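Local structure of 2-dehydro-3-deoxy-d-gluconate/2-dehydro-3-deoxy-phosphogluconate aldolase (4UXD) at residues E142-N147 with S176-V181; T47-K52 with K278-N283; V235-E240 with N254-L259. The protein is an aldolase of the dihydrodipicolinate synthetase family, whose chain forms a beta/alpha barrel with additional C-terminal helices and assembles with three other chains. All blocks are in the same frame, centred on the assembly; numbering follows the deposited sequence.

Contact 1: residues E142-N147 with S176-V181; sequences EILSSN and SSVKGV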
# COMPACT_ATOMS: atom_id res chain seq x y z
N GLU A 142 -13.73 6.71 26.12
CA GLU A 142 -13.78 6.00 27.38
C GLU A 142 -12.63 6.43 28.28
O GLU A 142 -12.77 6.53 29.49
CB GLU A 142 -13.72 4.49 27.14
CG GLU A 142 -14.31 3.64 28.25
CD GLU A 142 -15.69 3.11 27.90
OE1 GLU A 142 -16.45 3.84 27.21
OE2 GLU A 142 -16.01 1.97 28.29
N ILE A 143 -11.49 6.68 27.65
CA ILE A 143 -10.27 6.97 28.38
C ILE A 143 -10.31 8.40 28.94
O ILE A 143 -10.09 8.63 30.14
CB ILE A 143 -9.05 6.76 27.47
CG1 ILE A 143 -8.84 5.27 27.22
CG2 ILE A 143 -7.79 7.31 28.09
CD1 ILE A 143 -7.94 4.94 26.04
N LEU A 144 -10.60 9.36 28.06
CA LEU A 144 -10.66 10.77 28.44
C LEU A 144 -11.75 11.03 29.48
O LEU A 144 -11.69 12.03 30.20
CB LEU A 144 -10.93 11.64 27.21
CG LEU A 144 -9.84 11.64 26.15
CD1 LEU A 144 -10.36 12.32 24.88
CD2 LEU A 144 -8.60 12.33 26.65
N SER A 145 -12.74 10.14 29.55
CA SER A 145 -13.83 10.27 30.51
C SER A 145 -13.40 9.87 31.91
O SER A 145 -14.15 10.07 32.87
CB SER A 145 -15.02 9.42 30.10
OG SER A 145 -15.78 10.08 29.11
N SER A 146 -12.20 9.31 32.03
CA SER A 146 -11.72 8.77 33.29
C SER A 146 -10.42 9.43 33.76
O SER A 146 -9.84 9.04 34.76
CB SER A 146 -11.51 7.26 33.16
OG SER A 146 -12.70 6.64 32.71
N ASN A 147 -9.95 10.43 33.02
CA ASN A 147 -8.66 11.03 33.33
C ASN A 147 -8.62 12.50 32.93
O ASN A 147 -8.60 12.85 31.74
CB ASN A 147 -7.54 10.27 32.63
CG ASN A 147 -7.44 8.83 33.10
OD1 ASN A 147 -7.94 7.92 32.44
ND2 ASN A 147 -6.80 8.63 34.24
N SER A 176 -11.90 19.07 27.22
CA SER A 176 -10.95 20.17 27.35
C SER A 176 -9.57 19.65 27.73
O SER A 176 -8.57 20.28 27.44
CB SER A 176 -11.46 21.19 28.38
OG SER A 176 -11.38 20.67 29.70
N SER A 177 -9.53 18.47 28.34
CA SER A 177 -8.27 17.84 28.75
C SER A 177 -7.30 17.61 27.59
O SER A 177 -6.09 17.48 27.80
CB SER A 177 -8.56 16.51 29.43
OG SER A 177 -9.41 15.73 28.61
N VAL A 178 -7.84 17.52 26.37
CA VAL A 178 -7.00 17.38 25.19
C VAL A 178 -6.36 18.73 24.89
O VAL A 178 -7.03 19.68 24.50
CB VAL A 178 -7.80 16.87 23.96
CG1 VAL A 178 -6.88 16.78 22.73
CG2 VAL A 178 -8.44 15.51 24.24
N LYS A 179 -5.04 18.77 25.04
CA LYS A 179 -4.27 20.00 24.94
C LYS A 179 -3.43 20.12 23.66
O LYS A 179 -2.74 21.11 23.48
CB LYS A 179 -3.35 20.11 26.16
CG LYS A 179 -4.10 20.39 27.48
CD LYS A 179 -5.00 21.62 27.35
CE LYS A 179 -5.60 22.04 28.67
NZ LYS A 179 -6.54 21.02 29.15
N GLY A 180 -3.51 19.13 22.78
CA GLY A 180 -2.77 19.19 21.53
C GLY A 180 -2.73 17.90 20.73
O GLY A 180 -3.39 16.90 21.07
N VAL A 181 -1.95 17.92 19.66
CA VAL A 181 -1.79 16.77 18.78
C VAL A 181 -0.38 16.74 18.21
O VAL A 181 0.20 17.78 17.92
CB VAL A 181 -2.82 16.79 17.66
CG1 VAL A 181 -2.52 17.93 16.66
CG2 VAL A 181 -2.89 15.44 16.97
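L144 sets its CG beside its backbone N and opposite its carbonyl carbon (chi1 -65°), and V178 turns CG2 the same way, with CG1 opposite the backbone N (chi1 178°); these two choices bring the methyl groups together. The contact joins the end of helix 133-144 to the start of strand 178-183 in the beta/alpha barrel, at the end where the parallel strands begin. L144 CD1 lies 3.8 Å from V178 CG2, and its other methyl, CD2, is also close to that atom, so the leucine fork straddles a single valine branch while the side chains cross nearly at a right angle. Branched aliphatic residues suit this buried place, which F175 and F202 also help to line.

S177 adds a small polar group: its OG is 4.0 Å from L144 CD2, a plain van der Waals approach; the short serine side chain keeps its hydroxyl close to the backbone beside the leucine methyl. Strand 150-155 comes between the two segments in sequence and pairs with the second of them, since S177 and K179 both bond to the backbone of L151.

Each segment also holds hydrogen bonds of its own. K179 folds back to give NZ to S176 O at 2.8 Å, from above the carbonyl plane. In the first segment, S146 N bonds to I143 O, and S146 OG meets E142 O at 3.2 Å, almost in line with the carbonyl (C=O...OG angle 172°).

Contact 2: residues T47-K52 with K278-N283; sequences TNILIK and KKNNIN
I49 meets two residues of the other segment with two different methyl groups. Its CD1 touches I282 CD1 at 3.6 Å, the two isoleucines reaching toward each other tip to tip, whereas its CG2 lies against the amide of N280, 3.6 Å from OD1. Past N280 the isoleucine runs in the opposite direction, so this is a sliding, side-by-side fit. The split follows from beta-branching: CG1 sits beside the backbone N (chi1 -75°) and carries CD1 out to I282, while CG2, opposite the backbone N, is left to face N280. Isoleucine therefore serves well here, one residue covering both an apolar and a polar neighbour at a partly exposed surface.

One step outward, the N280 amide is held by its other end: ND2 bonds to F276 O in the last full turn of helix 270-279, so that OD1 is the end turned to I49. F276 itself packs against L50 and I282, and I282 also rests on A46, which makes the isoleucine pair part of a wider apolar patch between the two helices. Around the flank of helix 44-56, K52 NZ bonds to N48 OD1 at 3.2 Å, a bridge one turn long, and T47 leans on F82 and F85 of helix 76-88.

What puts N280 and I282 on the same side is the helix end. N281 takes positive phi (49°), a conformation that asparagine adopts more readily than most residues, and the chain leaves the helix there. I282 N returns to Y277 O and N281 N, weakly, to K278 O: the Schellman motif, here ending a C-terminal helix that packs on the first helix of the barrel.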
# COMPACT_ATOMS: atom_id res chain seq x y z
N THR A 47 20.17 6.48 31.75
CA THR A 47 18.98 7.32 31.69
C THR A 47 19.25 8.68 32.35
O THR A 47 18.71 9.70 31.94
CB THR A 47 17.77 6.64 32.37
OG1 THR A 47 17.53 5.38 31.76
CG2 THR A 47 16.51 7.49 32.27
N ASN A 48 20.09 8.67 33.38
CA ASN A 48 20.46 9.91 34.06
C ASN A 48 21.43 10.72 33.20
O ASN A 48 21.31 11.93 33.07
CB ASN A 48 21.08 9.60 35.43
CG ASN A 48 21.01 10.78 36.37
OD1 ASN A 48 21.94 11.59 36.45
ND2 ASN A 48 19.91 10.90 37.10
N ILE A 49 22.38 10.03 32.60
CA ILE A 49 23.33 10.67 31.71
C ILE A 49 22.58 11.40 30.62
O ILE A 49 22.95 12.50 30.24
CB ILE A 49 24.30 9.63 31.11
CG1 ILE A 49 25.31 9.23 32.19
CG2 ILE A 49 25.01 10.19 29.88
CD1 ILE A 49 26.02 7.91 31.94
N LEU A 50 21.48 10.78 30.17
CA LEU A 50 20.64 11.31 29.11
C LEU A 50 19.83 12.52 29.56
O LEU A 50 19.76 13.54 28.85
CB LEU A 50 19.70 10.22 28.59
CG LEU A 50 18.64 10.68 27.59
CD1 LEU A 50 19.29 11.37 26.40
CD2 LEU A 50 17.77 9.51 27.13
N ILE A 51 19.18 12.38 30.70
CA ILE A 51 18.42 13.47 31.31
C ILE A 51 19.30 14.71 31.50
O ILE A 51 18.84 15.83 31.35
CB ILE A 51 17.84 13.05 32.67
CG1 ILE A 51 16.71 12.04 32.47
CG2 ILE A 51 17.30 14.25 33.44
CD1 ILE A 51 16.39 11.25 33.69
N LYS A 52 20.57 14.50 31.86
CA LYS A 52 21.45 15.62 32.13
C LYS A 52 21.95 16.24 30.82
O LYS A 52 22.24 17.44 30.77
CB LYS A 52 22.63 15.19 33.01
CG LYS A 52 22.24 14.81 34.45
CD LYS A 52 21.45 15.91 35.16
CE LYS A 52 21.55 15.79 36.68
NZ LYS A 52 20.92 14.56 37.25
N LYS A 278 27.65 5.52 21.74
CA LYS A 278 28.99 5.90 21.32
C LYS A 278 29.36 7.29 21.83
O LYS A 278 30.51 7.52 22.22
CB LYS A 278 29.10 5.86 19.79
CG LYS A 278 29.24 4.45 19.20
CD LYS A 278 29.63 4.50 17.72
CE LYS A 278 30.03 3.13 17.17
NZ LYS A 278 31.39 2.68 17.60
N LYS A 279 28.39 8.19 21.84
CA LYS A 279 28.65 9.58 22.18
C LYS A 279 29.06 9.72 23.64
O LYS A 279 29.98 10.46 23.97
CB LYS A 279 27.42 10.45 21.90
CG LYS A 279 27.43 11.73 22.71
CD LYS A 279 26.73 12.88 22.03
CE LYS A 279 27.49 14.17 22.27
NZ LYS A 279 26.60 15.32 22.55
N ASN A 280 28.34 9.02 24.51
CA ASN A 280 28.64 9.03 25.93
C ASN A 280 29.56 7.86 26.31
O ASN A 280 29.74 7.57 27.49
CB ASN A 280 27.35 8.97 26.74
CG ASN A 280 26.32 9.98 26.27
OD1 ASN A 280 26.34 11.14 26.70
ND2 ASN A 280 25.42 9.55 25.40
N ASN A 281 30.12 7.20 25.29
CA ASN A 281 30.99 6.04 25.50
C ASN A 281 30.37 5.00 26.44
O ASN A 281 31.04 4.44 27.30
CB ASN A 281 32.36 6.48 26.04
CG ASN A 281 33.37 5.34 26.11
OD1 ASN A 281 33.45 4.51 25.20
ND2 ASN A 281 34.13 5.28 27.21
N ILE A 282 29.07 4.76 26.28
CA ILE A 282 28.40 3.78 27.12
C ILE A 282 28.30 2.45 26.39
O ILE A 282 28.12 2.39 25.18
CB ILE A 282 27.00 4.26 27.52
CG1 ILE A 282 27.12 5.49 28.42
CG2 ILE A 282 26.22 3.15 28.24
CD1 ILE A 282 25.81 6.14 28.76
N ASN A 283 28.43 1.38 27.16
CA ASN A 283 28.29 0.02 26.65
C ASN A 283 26.83 -0.41 26.75
O ASN A 283 26.42 -1.08 27.71
CB ASN A 283 29.20 -0.92 27.44
CG ASN A 283 29.21 -2.32 26.89
OD1 ASN A 283 28.90 -2.53 25.72
ND2 ASN A 283 29.58 -3.28 27.72

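Contact 3: residues V235-E240 with N254-L259; sequences VRLYHE and NDVIPL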
# COMPACT_ATOMS: atom_id res chain seq x y z
N VAL A 235 17.42 22.11 18.60
CA VAL A 235 17.11 23.15 19.59
C VAL A 235 17.66 24.53 19.18
O VAL A 235 16.97 25.55 19.35
CB VAL A 235 17.63 22.79 20.97
CG1 VAL A 235 17.31 23.90 21.98
CG2 VAL A 235 17.01 21.48 21.42
N ARG A 236 18.89 24.56 18.66
CA ARG A 236 19.43 25.78 18.06
C ARG A 236 18.45 26.30 17.02
O ARG A 236 18.07 27.47 17.05
CB ARG A 236 20.80 25.52 17.41
CG ARG A 236 21.87 25.04 18.39
CD ARG A 236 23.28 25.06 17.81
NE ARG A 236 23.58 23.87 17.02
CZ ARG A 236 23.67 23.83 15.69
NH1 ARG A 236 23.49 24.92 14.94
NH2 ARG A 236 23.95 22.67 15.10
N LEU A 237 18.04 25.42 16.11
CA LEU A 237 17.09 25.76 15.05
C LEU A 237 15.89 26.52 15.58
O LEU A 237 15.57 27.61 15.09
CB LEU A 237 16.63 24.49 14.34
CG LEU A 237 15.69 24.66 13.15
CD1 LEU A 237 15.82 23.45 12.26
CD2 LEU A 237 14.23 24.86 13.55
N TYR A 238 15.21 25.94 16.56
CA TYR A 238 13.99 26.53 17.13
C TYR A 238 14.23 27.92 17.72
O TYR A 238 13.37 28.79 17.62
CB TYR A 238 13.41 25.61 18.20
CG TYR A 238 12.18 26.16 18.90
CD1 TYR A 238 12.30 26.97 20.02
CD2 TYR A 238 10.91 25.86 18.44
CE1 TYR A 238 11.18 27.48 20.65
CE2 TYR A 238 9.79 26.35 19.07
CZ TYR A 238 9.93 27.16 20.18
OH TYR A 238 8.81 27.66 20.81
N HIS A 239 15.39 28.12 18.35
CA HIS A 239 15.67 29.40 19.00
C HIS A 239 16.16 30.43 18.00
O HIS A 239 15.87 31.62 18.13
CB HIS A 239 16.68 29.21 20.14
CG HIS A 239 16.09 28.57 21.35
ND1 HIS A 239 15.91 29.25 22.54
CD2 HIS A 239 15.61 27.32 21.55
CE1 HIS A 239 15.35 28.44 23.42
NE2 HIS A 239 15.16 27.26 22.85
N GLU A 240 16.88 29.97 16.98
CA GLU A 240 17.37 30.85 15.94
C GLU A 240 16.21 31.38 15.09
O GLU A 240 16.22 32.54 14.67
CB GLU A 240 18.38 30.11 15.06
CG GLU A 240 19.76 30.01 15.67
CD GLU A 240 20.47 31.35 15.73
OE1 GLU A 240 20.08 32.27 14.97
OE2 GLU A 240 21.41 31.49 16.55
N ASN A 254 21.84 21.69 6.81
CA ASN A 254 23.20 21.21 6.95
C ASN A 254 23.42 20.26 8.14
O ASN A 254 24.33 19.43 8.12
CB ASN A 254 24.16 22.39 7.07
CG ASN A 254 24.05 23.35 5.89
OD1 ASN A 254 23.74 24.53 6.06
ND2 ASN A 254 24.30 22.84 4.70
N ASP A 255 22.58 20.38 9.16
CA ASP A 255 22.78 19.63 10.40
C ASP A 255 21.74 18.54 10.60
O ASP A 255 22.06 17.35 10.59
CB ASP A 255 22.78 20.59 11.58
CG ASP A 255 23.73 21.73 11.38
OD1 ASP A 255 24.61 21.59 10.51
OD2 ASP A 255 23.60 22.74 12.10
N VAL A 256 20.48 18.95 10.77
CA VAL A 256 19.40 18.03 11.09
C VAL A 256 19.15 17.03 9.96
O VAL A 256 19.18 15.80 10.17
CB VAL A 256 18.10 18.81 11.39
CG1 VAL A 256 17.03 17.89 11.98
CG2 VAL A 256 18.36 19.99 12.35
N ILE A 257 18.90 17.56 8.77
CA ILE A 257 18.48 16.74 7.62
C ILE A 257 19.53 15.73 7.23
O ILE A 257 19.20 14.59 6.90
CB ILE A 257 18.11 17.64 6.40
CG1 ILE A 257 16.73 18.24 6.60
CG2 ILE A 257 18.14 16.85 5.07
CD1 ILE A 257 16.44 19.41 5.71
N PRO A 258 20.82 16.12 7.24
CA PRO A 258 21.84 15.13 6.91
C PRO A 258 21.99 14.08 8.00
O PRO A 258 22.26 12.92 7.69
CB PRO A 258 23.11 15.97 6.75
CG PRO A 258 22.59 17.31 6.38
CD PRO A 258 21.38 17.48 7.23
N LEU A 259 21.78 14.48 9.25
CA LEU A 259 21.75 13.53 10.36
C LEU A 259 20.56 12.57 10.28
O LEU A 259 20.70 11.37 10.52
CB LEU A 259 21.71 14.26 11.70
CG LEU A 259 21.67 13.30 12.89
CD1 LEU A 259 22.98 12.51 12.98
CD2 LEU A 259 21.39 14.05 14.17
O HOH W 1 24.71 25.10 12.74
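R236 and D255 form a salt bridge between two helices, with NH2 giving its hydrogen to OD2 at 3.0 Å in a fairly straight bond (N-H...O angle 163°). The acceptor lies near the guanidinium plane, at its edge, so the N-H of NH2, which lies in that plane, points nearly at OD2. The carboxylate, however, is met from above its own plane, the two flat groups being turned 56° apart. A single oxygen takes the bridge, rather than the two oxygens of a paired, coplanar arrangement.

That same OD2 has a second donor. A water gives a hydrogen to it at 2.7 Å and accepts one from R236 NH1; the NH1 distance, modelled at 2.5 Å, is short and best read with caution. If that water is placed correctly, a direct and a water-mediated link converge on one carboxylate oxygen, while R236 NE has a long, weak ion pair with D232. The bend of the arginine at chi3 (-83°) helps turn the guanidinium toward D255, and its long chain, lying on I251, suits the partly exposed edge of the helix pair.

Beneath the charges, L237 CD1 and V256 CG2 approach to 4.3 Å in the buried part of the interface. Backbone acceptors are used too: E240 N bonds to R236 O at 2.8 Å and L259 N to D255 O. P258 has no N-H to offer, which fits the kink there, just after a wider pi-type turn at 254-256.

On its other flank helix 233-240 lies against I28 of strand 27-31 through V235 and Y238. The contact is therefore where the last helix of the beta/alpha barrel meets the C-terminal helical extension found in this family.

Contact 1 stands apart from the other two: its centre is about 34 Å from that of contact 2 and 32 Å from that of contact 3, on the opposite side of the chain's centre. Contacts 2 and 3 are 21 Å apart between centres, and their helices 245-264 and 270-279 follow each other in the chain. Along the sequence, contact 2 encloses contact 1 and then contact 3, which come one after the other. Contact 1 joins a helix and a strand of the barrel wall, with E142 also touching a second subunit, whereas contacts 2 and 3 tie the barrel's first and last helices, 44-56 and 233-240, to the C-terminal helices, which appear to lie over the side where those two are neighbours.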